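Local structure of flavodoxin (Aquifex aeolicus, 2ARK) at residues A[4-14]-A[52-63]; A[21-32]-A[154-163]. The protein binds FMN and probably serves as a low-potential electron donor to a number of redox enzymes. One frame throughout, in Å; residues are numbered along the deposited sequence.

Contact 1 of 2, residues A[4-14]-A[52-63]; sequences MGKVLVIYDTR and WADGLAVGSPTN
Leu8 and Ile10 carry the backbone pairing between two parallel strands, 5-11 and 55-61. Leu8 N gives its hydrogen to Gly55 O, and Leu8 O accepts from Ala57 N. The pattern repeats one step on. Ile10 N bonds to Ala57 O, Ile10 O accepts from Gly59 N, and Asp12 N closes the run on Gly59 O at 3.0 Å. Val7 and Val9 turn their polar backbone atoms to the other neighbour, strand 35-41.

At the start of the strands Lys6 O takes two donors. Asp54 N lies 2.7 Å from Lys6 O, tilted from the carbonyl plane, while Gly55 N lies 3.1 Å from Lys6 O, nearly along the C=O axis. Asp54 answers with its side chain. Its CG sits beside its own backbone N (chi1 -65°), which brings Asp54 OD2 to Lys6 N at 3.1 Å. Lys6 N reaches that oxygen on its anti side.

The Lys6 side chain runs over one face of the Trp52 indole. Lys6 CB stands almost on the normal through the Trp52 six-membered ring, 3.7 Å from the centroid of that ring, a CH-pi contact. NZ lies over the five-membered ring at longer range, a cation-pi contact. Val7 O meets the edge of the same indole in its plane, 3.4 Å from Trp52 CZ3.

At the other end Asp12 OD1 accepts from Thr13 N, and OD2 is bonded to Ser68. Thr13 OG1 bonds to Gly16 N, near a bound phosphate ion. This is consistent with the FMN phosphate-binding loop of flavodoxins.

Strand 5-11 lies between 35-41 and 55-61, and 55-61 pairs in turn with 90-97. Tyr11 and Ala57 face helix 17-30. Ile10 and Val58, side by side, face helix 69-78.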
loop_
_atom_site.group_PDB
_atom_site.type_symbol
_atom_site.label_atom_id
_atom_site.label_comp_id
_atom_site.label_asym_id
_atom_site.label_seq_id
_atom_site.Cartn_x
_atom_site.Cartn_y
_atom_site.Cartn_z
HETATM N N MSE A 4 27.044 -17.557 14.243
HETATM C CA MSE A 4 27.015 -16.222 13.643
HETATM C C MSE A 4 25.602 -15.905 13.161
HETATM O O MSE A 4 24.840 -16.806 12.803
HETATM C CB MSE A 4 27.976 -16.135 12.454
HETATM C CG MSE A 4 29.442 -16.215 12.792
HETATM SE SE MSE A 4 30.610 -16.331 11.162
HETATM C CE MSE A 4 30.897 -14.325 10.854
ATOM N N GLY A 5 25.251 -14.626 13.146
ATOM C CA GLY A 5 24.037 -14.180 12.468
ATOM C C GLY A 5 24.157 -14.487 10.988
ATOM O O GLY A 5 25.199 -14.281 10.392
ATOM N N LYS A 6 23.095 -15.016 10.405
ATOM C CA LYS A 6 23.080 -15.440 9.005
ATOM C C LYS A 6 22.171 -14.489 8.213
ATOM O O LYS A 6 20.952 -14.444 8.455
ATOM C CB LYS A 6 22.567 -16.886 8.901
ATOM C CG LYS A 6 23.562 -17.949 9.276
ATOM C CD LYS A 6 22.911 -18.966 10.187
ATOM C CE LYS A 6 22.434 -20.216 9.474
ATOM N NZ LYS A 6 21.506 -20.980 10.354
ATOM N N VAL A 7 22.788 -13.709 7.313
ATOM C CA VAL A 7 22.086 -12.714 6.491
ATOM C C VAL A 7 22.145 -13.038 4.981
ATOM O O VAL A 7 23.213 -13.297 4.416
ATOM C CB VAL A 7 22.606 -11.275 6.807
ATOM C CG1 VAL A 7 22.126 -10.248 5.791
ATOM C CG2 VAL A 7 22.169 -10.848 8.194
ATOM N N LEU A 8 20.987 -13.038 4.337
ATOM C CA LEU A 8 20.876 -13.240 2.882
ATOM C C LEU A 8 20.549 -11.917 2.234
ATOM O O LEU A 8 19.536 -11.276 2.562
ATOM C CB LEU A 8 19.755 -14.229 2.549
ATOM C CG LEU A 8 19.761 -15.127 1.303
ATOM C CD1 LEU A 8 18.338 -15.298 0.793
ATOM C CD2 LEU A 8 20.732 -14.761 0.113
ATOM N N VAL A 9 21.411 -11.480 1.332
ATOM C CA VAL A 9 21.075 -10.348 0.487
ATOM C C VAL A 9 20.778 -10.935 -0.882
ATOM O O VAL A 9 21.653 -11.482 -1.520
ATOM C CB VAL A 9 22.191 -9.277 0.432
ATOM C CG1 VAL A 9 21.739 -8.045 -0.400
ATOM C CG2 VAL A 9 22.565 -8.863 1.833
ATOM N N ILE A 10 19.524 -10.843 -1.308
ATOM C CA ILE A 10 19.124 -11.425 -2.586
ATOM C C ILE A 10 18.549 -10.287 -3.433
ATOM O O ILE A 10 17.803 -9.482 -2.913
ATOM C CB ILE A 10 18.130 -12.618 -2.350
ATOM C CG1 ILE A 10 17.813 -13.339 -3.631
ATOM C CG2 ILE A 10 16.810 -12.186 -1.621
ATOM C CD1 ILE A 10 16.486 -14.172 -3.480
ATOM N N TYR A 11 18.934 -10.168 -4.708
ATOM C CA TYR A 11 18.500 -8.998 -5.533
ATOM C C TYR A 11 18.213 -9.409 -6.980
ATOM O O TYR A 11 18.791 -10.366 -7.495
ATOM C CB TYR A 11 19.542 -7.854 -5.500
ATOM C CG TYR A 11 20.823 -8.281 -6.152
ATOM C CD1 TYR A 11 21.074 -7.999 -7.488
ATOM C CD2 TYR A 11 21.747 -9.060 -5.461
ATOM C CE1 TYR A 11 22.230 -8.475 -8.116
ATOM C CE2 TYR A 11 22.901 -9.509 -6.065
ATOM C CZ TYR A 11 23.139 -9.212 -7.385
ATOM O OH TYR A 11 24.275 -9.687 -7.983
ATOM N N ASP A 12 17.290 -8.684 -7.612
ATOM C CA ASP A 12 17.165 -8.648 -9.049
ATOM C C ASP A 12 17.705 -7.295 -9.508
ATOM O O ASP A 12 17.885 -6.379 -8.693
ATOM C CB ASP A 12 15.706 -8.819 -9.461
ATOM C CG ASP A 12 15.547 -9.157 -10.948
ATOM O OD1 ASP A 12 16.561 -9.292 -11.648
ATOM O OD2 ASP A 12 14.415 -9.254 -11.446
ATOM N N THR A 13 17.963 -7.155 -10.803
ATOM C CA THR A 13 18.428 -5.883 -11.365
ATOM C C THR A 13 18.145 -5.792 -12.895
ATOM O O THR A 13 18.207 -6.788 -13.609
ATOM C CB THR A 13 19.967 -5.662 -11.019
ATOM O OG1 THR A 13 20.372 -4.353 -11.411
ATOM C CG2 THR A 13 20.876 -6.714 -11.699
ATOM N N ARG A 14 17.792 -4.618 -13.402
ATOM C CA ARG A 14 17.848 -4.430 -14.863
ATOM C C ARG A 14 19.160 -3.905 -15.412
ATOM O O ARG A 14 19.641 -4.440 -16.407
ATOM C CB ARG A 14 16.658 -3.681 -15.496
ATOM C CG ARG A 14 15.846 -2.716 -14.634
ATOM C CD ARG A 14 15.198 -1.599 -15.554
ATOM N NE ARG A 14 13.896 -1.845 -16.229
ATOM C CZ ARG A 14 13.232 -3.005 -16.321
ATOM N NH1 ARG A 14 13.712 -4.134 -15.774
ATOM N NH2 ARG A 14 12.055 -3.031 -16.962
ATOM N N TRP A 52 18.697 -21.120 5.232
ATOM C CA TRP A 52 19.904 -20.786 5.957
ATOM C C TRP A 52 19.771 -19.434 6.664
ATOM O O TRP A 52 20.225 -19.296 7.790
ATOM C CB TRP A 52 21.072 -20.818 4.968
ATOM C CG TRP A 52 22.364 -20.332 5.485
ATOM C CD1 TRP A 52 23.322 -21.076 6.130
ATOM C CD2 TRP A 52 22.877 -18.986 5.402
ATOM N NE1 TRP A 52 24.396 -20.271 6.449
ATOM C CE2 TRP A 52 24.150 -18.987 6.015
ATOM C CE3 TRP A 52 22.388 -17.782 4.850
ATOM C CZ2 TRP A 52 24.947 -17.825 6.104
ATOM C CZ3 TRP A 52 23.181 -16.634 4.931
ATOM C CH2 TRP A 52 24.440 -16.662 5.559
ATOM N N ALA A 53 19.117 -18.459 6.032
ATOM C CA ALA A 53 19.077 -17.064 6.515
ATOM C C ALA A 53 18.281 -16.831 7.800
ATOM O O ALA A 53 17.174 -17.357 7.967
ATOM C CB ALA A 53 18.557 -16.141 5.424
ATOM N N ASP A 54 18.837 -16.031 8.708
ATOM C CA ASP A 54 18.055 -15.512 9.838
ATOM C C ASP A 54 17.318 -14.261 9.407
ATOM O O ASP A 54 16.182 -14.048 9.800
ATOM C CB ASP A 54 18.957 -15.199 11.039
ATOM C CG ASP A 54 19.594 -16.443 11.611
ATOM O OD1 ASP A 54 18.845 -17.422 11.794
ATOM O OD2 ASP A 54 20.823 -16.457 11.873
ATOM N N GLY A 55 18.004 -13.443 8.605
ATOM C CA GLY A 55 17.519 -12.184 8.094
ATOM C C GLY A 55 17.771 -12.100 6.604
ATOM O O GLY A 55 18.754 -12.654 6.109
ATOM N N LEU A 56 16.844 -11.434 5.904
ATOM C CA LEU A 56 16.889 -11.235 4.448
ATOM C C LEU A 56 16.750 -9.766 4.069
ATOM O O LEU A 56 15.881 -9.074 4.602
ATOM C CB LEU A 56 15.731 -11.963 3.751
ATOM C CG LEU A 56 15.688 -13.480 3.782
ATOM C CD1 LEU A 56 15.067 -13.947 5.133
ATOM C CD2 LEU A 56 14.882 -13.952 2.594
ATOM N N ALA A 57 17.587 -9.300 3.139
ATOM C CA ALA A 57 17.319 -8.045 2.438
ATOM C C ALA A 57 16.986 -8.405 1.001
ATOM O O ALA A 57 17.703 -9.148 0.359
ATOM C CB ALA A 57 18.520 -7.094 2.522
ATOM N N VAL A 58 15.854 -7.930 0.513
ATOM C CA VAL A 58 15.408 -8.312 -0.814
ATOM C C VAL A 58 15.337 -7.040 -1.642
ATOM O O VAL A 58 14.642 -6.118 -1.270
ATOM C CB VAL A 58 14.009 -9.014 -0.747
ATOM C CG1 VAL A 58 13.473 -9.310 -2.164
ATOM C CG2 VAL A 58 14.039 -10.276 0.154
ATOM N N GLY A 59 16.084 -6.971 -2.738
ATOM C CA GLY A 59 16.123 -5.758 -3.548
ATOM C C GLY A 59 15.633 -5.980 -4.945
ATOM O O GLY A 59 15.811 -7.057 -5.521
ATOM N N SER A 60 14.986 -4.971 -5.500
ATOM C CA SER A 60 14.512 -5.075 -6.850
ATOM C C SER A 60 14.569 -3.708 -7.481
ATOM O O SER A 60 14.385 -2.706 -6.778
ATOM C CB SER A 60 13.060 -5.526 -6.838
ATOM O OG SER A 60 12.483 -5.560 -8.152
ATOM N N PRO A 61 14.762 -3.643 -8.813
ATOM C CA PRO A 61 14.483 -2.368 -9.475
ATOM C C PRO A 61 13.002 -2.031 -9.285
ATOM O O PRO A 61 12.171 -2.939 -9.133
ATOM C CB PRO A 61 14.780 -2.672 -10.956
ATOM C CG PRO A 61 14.674 -4.200 -11.083
ATOM C CD PRO A 61 15.180 -4.700 -9.753
ATOM N N THR A 62 12.646 -0.752 -9.277
ATOM C CA THR A 62 11.237 -0.389 -9.288
ATOM C C THR A 62 10.706 -0.634 -10.668
ATOM O O THR A 62 11.026 0.095 -11.579
ATOM C CB THR A 62 11.047 1.110 -8.955
ATOM O OG1 THR A 62 11.529 1.334 -7.634
ATOM C CG2 THR A 62 9.547 1.532 -9.018
ATOM N N ASN A 63 9.906 -1.667 -10.833
ATOM C CA ASN A 63 9.336 -1.969 -12.149
ATOM C C ASN A 63 7.808 -1.783 -12.123
ATOM O O ASN A 63 7.079 -2.598 -11.528
ATOM C CB ASN A 63 9.711 -3.389 -12.623
ATOM C CG ASN A 63 11.212 -3.548 -12.978
ATOM O OD1 ASN A 63 11.702 -4.671 -13.123
ATOM N ND2 ASN A 63 11.920 -2.446 -13.142
HETATM O O HOH W 1 22.515 -17.418 13.304
#

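Contact 2 of 2, residues A[21-32]-A[154-163]; sequences MAELVAEGARSL and CRRLGRRLAE
Arg155 runs past Leu24 to Glu27. CB passes Leu24 O, and Arg155 CG is 3.6 Å from Leu24 O. With CD anti to CA (chi2 -164°), CD lies beside Glu27 OE1, and the extended chain carries NE to the same oxygen. Arg155 NE then makes the salt bridge, 2.9 Å from Glu27 OE1. The bond is bent, and NE approaches from above the carboxylate plane. CZ and NH2 pass Leu24 CD2. NH2 also holds water 2, which donates to Glu27 OE2, and NH1 pairs with Glu152. Replacing Arg155 by alanine would remove the guanidinium, which would probably leave Glu27 OE1 without its charged partner and open a gap beside Leu24 CD2.

Arg159, bent at chi2 and chi3, brings its guanidinium to Ser31 and Leu32. Arg159 NH2 makes a weak bond to Ser31 O at 3.1 Å, and Ser31 OG, itself bonded to Gly28 O, lies near NE and NH2. Leu32 CD2 sits over one guanidinium face.

Between these arginines the backbones are in direct contact. Gly28 CA is 3.2 Å from Arg155 O, and Gly158 CA is 3.3 Å from Val25 O. A CB on either glycine would clash with the facing carbonyl oxygen. Cys154 CB packs on Leu24 CB, and Ala162 CB on Leu32 CB.

The axes approach to 6.2 Å and cross at -41°. Gly158 and Ala162 form a GxxxA pattern, and the CA-H...O contacts fit the close crossing such small residues allow. In this flavodoxin-like fold it joins helices 17-30 and 148-168, packed together on one side of the parallel sheet.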
loop_
_atom_site.group_PDB
_atom_site.type_symbol
_atom_site.label_atom_id
_atom_site.label_comp_id
_atom_site.label_asym_id
_atom_site.label_seq_id
_atom_site.Cartn_x
_atom_site.Cartn_y
_atom_site.Cartn_z
HETATM N N MSE A 21 23.495 -1.312 -4.995
HETATM C CA MSE A 21 22.828 -1.253 -3.682
HETATM C C MSE A 21 23.022 -2.515 -2.868
HETATM O O MSE A 21 23.284 -2.435 -1.690
HETATM C CB MSE A 21 21.331 -1.022 -3.810
HETATM C CG MSE A 21 20.945 0.238 -4.529
HETATM SE SE MSE A 21 19.005 0.474 -4.538
HETATM C CE MSE A 21 18.753 1.201 -2.671
ATOM N N ALA A 22 22.896 -3.675 -3.497
ATOM C CA ALA A 22 22.933 -4.980 -2.803
ATOM C C ALA A 22 24.289 -5.239 -2.185
ATOM O O ALA A 22 24.396 -5.834 -1.103
ATOM C CB ALA A 22 22.598 -6.072 -3.769
ATOM N N GLU A 23 25.328 -4.765 -2.882
ATOM C CA GLU A 23 26.697 -4.964 -2.442
ATOM C C GLU A 23 26.952 -4.123 -1.198
ATOM O O GLU A 23 27.664 -4.557 -0.289
ATOM C CB GLU A 23 27.675 -4.597 -3.549
ATOM C CG GLU A 23 27.804 -5.622 -4.638
ATOM C CD GLU A 23 28.521 -5.078 -5.874
ATOM O OE1 GLU A 23 28.705 -3.848 -5.991
ATOM O OE2 GLU A 23 28.910 -5.880 -6.750
ATOM N N LEU A 24 26.359 -2.929 -1.169
ATOM C CA LEU A 24 26.475 -1.999 -0.053
ATOM C C LEU A 24 25.669 -2.445 1.154
ATOM O O LEU A 24 26.128 -2.291 2.291
ATOM C CB LEU A 24 26.059 -0.598 -0.479
ATOM C CG LEU A 24 27.100 0.106 -1.368
ATOM C CD1 LEU A 24 26.464 1.245 -2.179
ATOM C CD2 LEU A 24 28.326 0.572 -0.574
ATOM N N VAL A 25 24.486 -3.014 0.905
ATOM C CA VAL A 25 23.692 -3.643 1.972
ATOM C C VAL A 25 24.506 -4.774 2.646
ATOM O O VAL A 25 24.580 -4.866 3.879
ATOM C CB VAL A 25 22.308 -4.174 1.449
ATOM C CG1 VAL A 25 21.558 -4.941 2.545
ATOM C CG2 VAL A 25 21.462 -3.043 0.933
ATOM N N ALA A 26 25.139 -5.593 1.809
ATOM C CA ALA A 26 25.885 -6.766 2.236
ATOM C C ALA A 26 27.110 -6.362 3.043
ATOM O O ALA A 26 27.434 -7.007 4.052
ATOM C CB ALA A 26 26.303 -7.565 1.037
ATOM N N GLU A 27 27.800 -5.317 2.572
ATOM C CA GLU A 27 28.863 -4.678 3.320
ATOM C C GLU A 27 28.336 -4.098 4.642
ATOM O O GLU A 27 28.973 -4.233 5.671
ATOM C CB GLU A 27 29.509 -3.590 2.475
ATOM C CG GLU A 27 30.625 -2.849 3.175
ATOM C CD GLU A 27 30.947 -1.517 2.527
ATOM O OE1 GLU A 27 31.185 -0.532 3.263
ATOM O OE2 GLU A 27 30.954 -1.455 1.282
ATOM N N GLY A 28 27.170 -3.453 4.606
ATOM C CA GLY A 28 26.498 -2.997 5.823
ATOM C C GLY A 28 26.386 -4.100 6.879
ATOM O O GLY A 28 26.756 -3.878 8.028
ATOM N N ALA A 29 25.891 -5.284 6.481
ATOM C CA ALA A 29 25.684 -6.401 7.399
ATOM C C ALA A 29 26.990 -7.008 7.887
ATOM O O ALA A 29 27.114 -7.373 9.056
ATOM C CB ALA A 29 24.823 -7.472 6.750
ATOM N N ARG A 30 27.968 -7.117 6.995
ATOM C CA ARG A 30 29.251 -7.707 7.340
ATOM C C ARG A 30 29.975 -6.850 8.366
ATOM O O ARG A 30 30.859 -7.339 9.068
ATOM C CB ARG A 30 30.131 -7.913 6.096
ATOM C CG ARG A 30 29.688 -9.084 5.218
ATOM C CD ARG A 30 30.775 -9.471 4.222
ATOM N NE ARG A 30 30.544 -8.832 2.935
ATOM C CZ ARG A 30 30.055 -9.457 1.860
ATOM N NH1 ARG A 30 29.862 -8.759 0.743
ATOM N NH2 ARG A 30 29.767 -10.774 1.890
ATOM N N SER A 31 29.571 -5.580 8.470
ATOM C CA SER A 31 30.263 -4.618 9.330
ATOM C C SER A 31 29.994 -4.899 10.812
ATOM O O SER A 31 30.789 -4.523 11.665
ATOM C CB SER A 31 29.947 -3.167 8.940
ATOM O OG SER A 31 28.739 -2.693 9.534
ATOM N N LEU A 32 28.879 -5.574 11.102
ATOM C CA LEU A 32 28.595 -6.045 12.459
ATOM C C LEU A 32 29.347 -7.344 12.690
ATOM O O LEU A 32 28.957 -8.369 12.139
ATOM C CB LEU A 32 27.102 -6.333 12.638
ATOM C CG LEU A 32 26.377 -6.057 13.977
ATOM C CD1 LEU A 32 25.487 -7.238 14.353
ATOM C CD2 LEU A 32 27.277 -5.645 15.137
ATOM N N CYS A 154 22.265 2.410 2.082
ATOM C CA CYS A 154 22.365 1.010 1.688
ATOM C C CYS A 154 23.090 0.223 2.728
ATOM O O CYS A 154 22.645 -0.825 3.138
ATOM C CB CYS A 154 23.086 0.861 0.351
ATOM S SG CYS A 154 22.134 1.469 -1.068
ATOM N N ARG A 155 24.218 0.740 3.156
ATOM C CA ARG A 155 24.936 0.177 4.260
ATOM C C ARG A 155 24.090 0.088 5.529
ATOM O O ARG A 155 24.076 -0.957 6.192
ATOM C CB ARG A 155 26.182 0.999 4.509
ATOM C CG ARG A 155 27.237 0.931 3.428
ATOM C CD ARG A 155 28.579 1.483 3.982
ATOM N NE ARG A 155 29.499 1.789 2.889
ATOM C CZ ARG A 155 29.686 3.003 2.368
ATOM N NH1 ARG A 155 29.043 4.059 2.871
ATOM N NH2 ARG A 155 30.536 3.169 1.348
ATOM N N ARG A 156 23.379 1.160 5.865
ATOM C CA ARG A 156 22.591 1.175 7.101
ATOM C C ARG A 156 21.521 0.074 7.177
ATOM O O ARG A 156 21.308 -0.525 8.252
ATOM C CB ARG A 156 21.947 2.542 7.360
ATOM C CG ARG A 156 21.339 2.654 8.763
ATOM C CD ARG A 156 22.449 2.504 9.847
ATOM N NE ARG A 156 23.603 3.300 9.454
ATOM C CZ ARG A 156 23.778 4.577 9.768
ATOM N NH1 ARG A 156 24.843 5.207 9.328
ATOM N NH2 ARG A 156 22.909 5.213 10.533
ATOM N N LEU A 157 20.849 -0.173 6.047
ATOM C CA LEU A 157 19.897 -1.264 5.951
ATOM C C LEU A 157 20.472 -2.603 6.398
ATOM O O LEU A 157 19.893 -3.269 7.242
ATOM C CB LEU A 157 19.335 -1.372 4.537
ATOM C CG LEU A 157 18.127 -2.344 4.482
ATOM C CD1 LEU A 157 16.814 -1.766 5.167
ATOM C CD2 LEU A 157 17.887 -2.790 3.078
ATOM N N GLY A 158 21.619 -2.989 5.823
ATOM C CA GLY A 158 22.267 -4.253 6.147
ATOM C C GLY A 158 22.737 -4.302 7.585
ATOM O O GLY A 158 22.641 -5.354 8.232
ATOM N N ARG A 159 23.256 -3.166 8.061
ATOM C CA ARG A 159 23.652 -2.926 9.459
ATOM C C ARG A 159 22.504 -3.205 10.431
ATOM O O ARG A 159 22.672 -3.948 11.395
ATOM C CB ARG A 159 24.039 -1.452 9.631
ATOM C CG ARG A 159 25.164 -1.118 10.572
ATOM C CD ARG A 159 25.251 -1.902 11.871
ATOM N NE ARG A 159 26.609 -2.398 12.003
ATOM C CZ ARG A 159 27.529 -2.028 12.889
ATOM N NH1 ARG A 159 27.288 -1.179 13.870
ATOM N NH2 ARG A 159 28.712 -2.576 12.795
ATOM N N ARG A 160 21.361 -2.561 10.192
ATOM C CA ARG A 160 20.200 -2.734 11.045
ATOM C C ARG A 160 19.644 -4.155 10.946
ATOM O O ARG A 160 19.216 -4.728 11.945
ATOM C CB ARG A 160 19.140 -1.661 10.765
ATOM C CG ARG A 160 18.025 -1.539 11.834
ATOM C CD ARG A 160 18.489 -1.236 13.274
ATOM N NE ARG A 160 19.637 -0.324 13.351
ATOM C CZ ARG A 160 19.593 1.000 13.134
ATOM N NH1 ARG A 160 18.448 1.610 12.828
ATOM N NH2 ARG A 160 20.709 1.715 13.226
ATOM N N LEU A 161 19.665 -4.729 9.743
ATOM C CA LEU A 161 19.289 -6.130 9.553
ATOM C C LEU A 161 20.137 -7.034 10.433
ATOM O O LEU A 161 19.599 -7.883 11.148
ATOM C CB LEU A 161 19.473 -6.535 8.101
ATOM C CG LEU A 161 18.598 -7.616 7.458
ATOM C CD1 LEU A 161 19.382 -8.266 6.351
ATOM C CD2 LEU A 161 17.976 -8.660 8.415
ATOM N N ALA A 162 21.451 -6.827 10.404
ATOM C CA ALA A 162 22.390 -7.671 11.140
ATOM C C ALA A 162 22.210 -7.476 12.640
ATOM O O ALA A 162 22.298 -8.432 13.419
ATOM C CB ALA A 162 23.810 -7.358 10.731
ATOM N N GLU A 163 21.952 -6.234 13.029
ATOM C CA GLU A 163 21.653 -5.868 14.406
ATOM C C GLU A 163 20.353 -6.486 14.921
ATOM O O GLU A 163 20.316 -6.956 16.038
ATOM C CB GLU A 163 21.626 -4.355 14.530
ATOM C CG GLU A 163 23.024 -3.725 14.466
ATOM C CD GLU A 163 22.995 -2.183 14.328
ATOM O OE1 GLU A 163 21.944 -1.641 13.887
ATOM O OE2 GLU A 163 24.029 -1.529 14.636
HETATM O O HOH W 2 31.954 0.951 0.220
#

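Both contacts are largely buried, with centres about 10 Å apart. Contact 1 lies within the central sheet, contact 2 in the helical layer covering one side of it. They touch directly: Val7 CG1 meets Leu161 CD1 at 3.4 Å, and Tyr11 packs on Ala22. Strand 5-11 and helix 17-30 follow each other in the chain, joined by the short loop that contains Asp12 and Thr13. Their chemistry differs. In 4-14 with 52-63 regular backbone hydrogen bonds do most of the joining. In 21-32 with 154-163 the helices satisfy most of their own backbone bonds, and close glycine contacts, CA-H...O contacts and apolar side chains join them, with arginine side chains at the more exposed border.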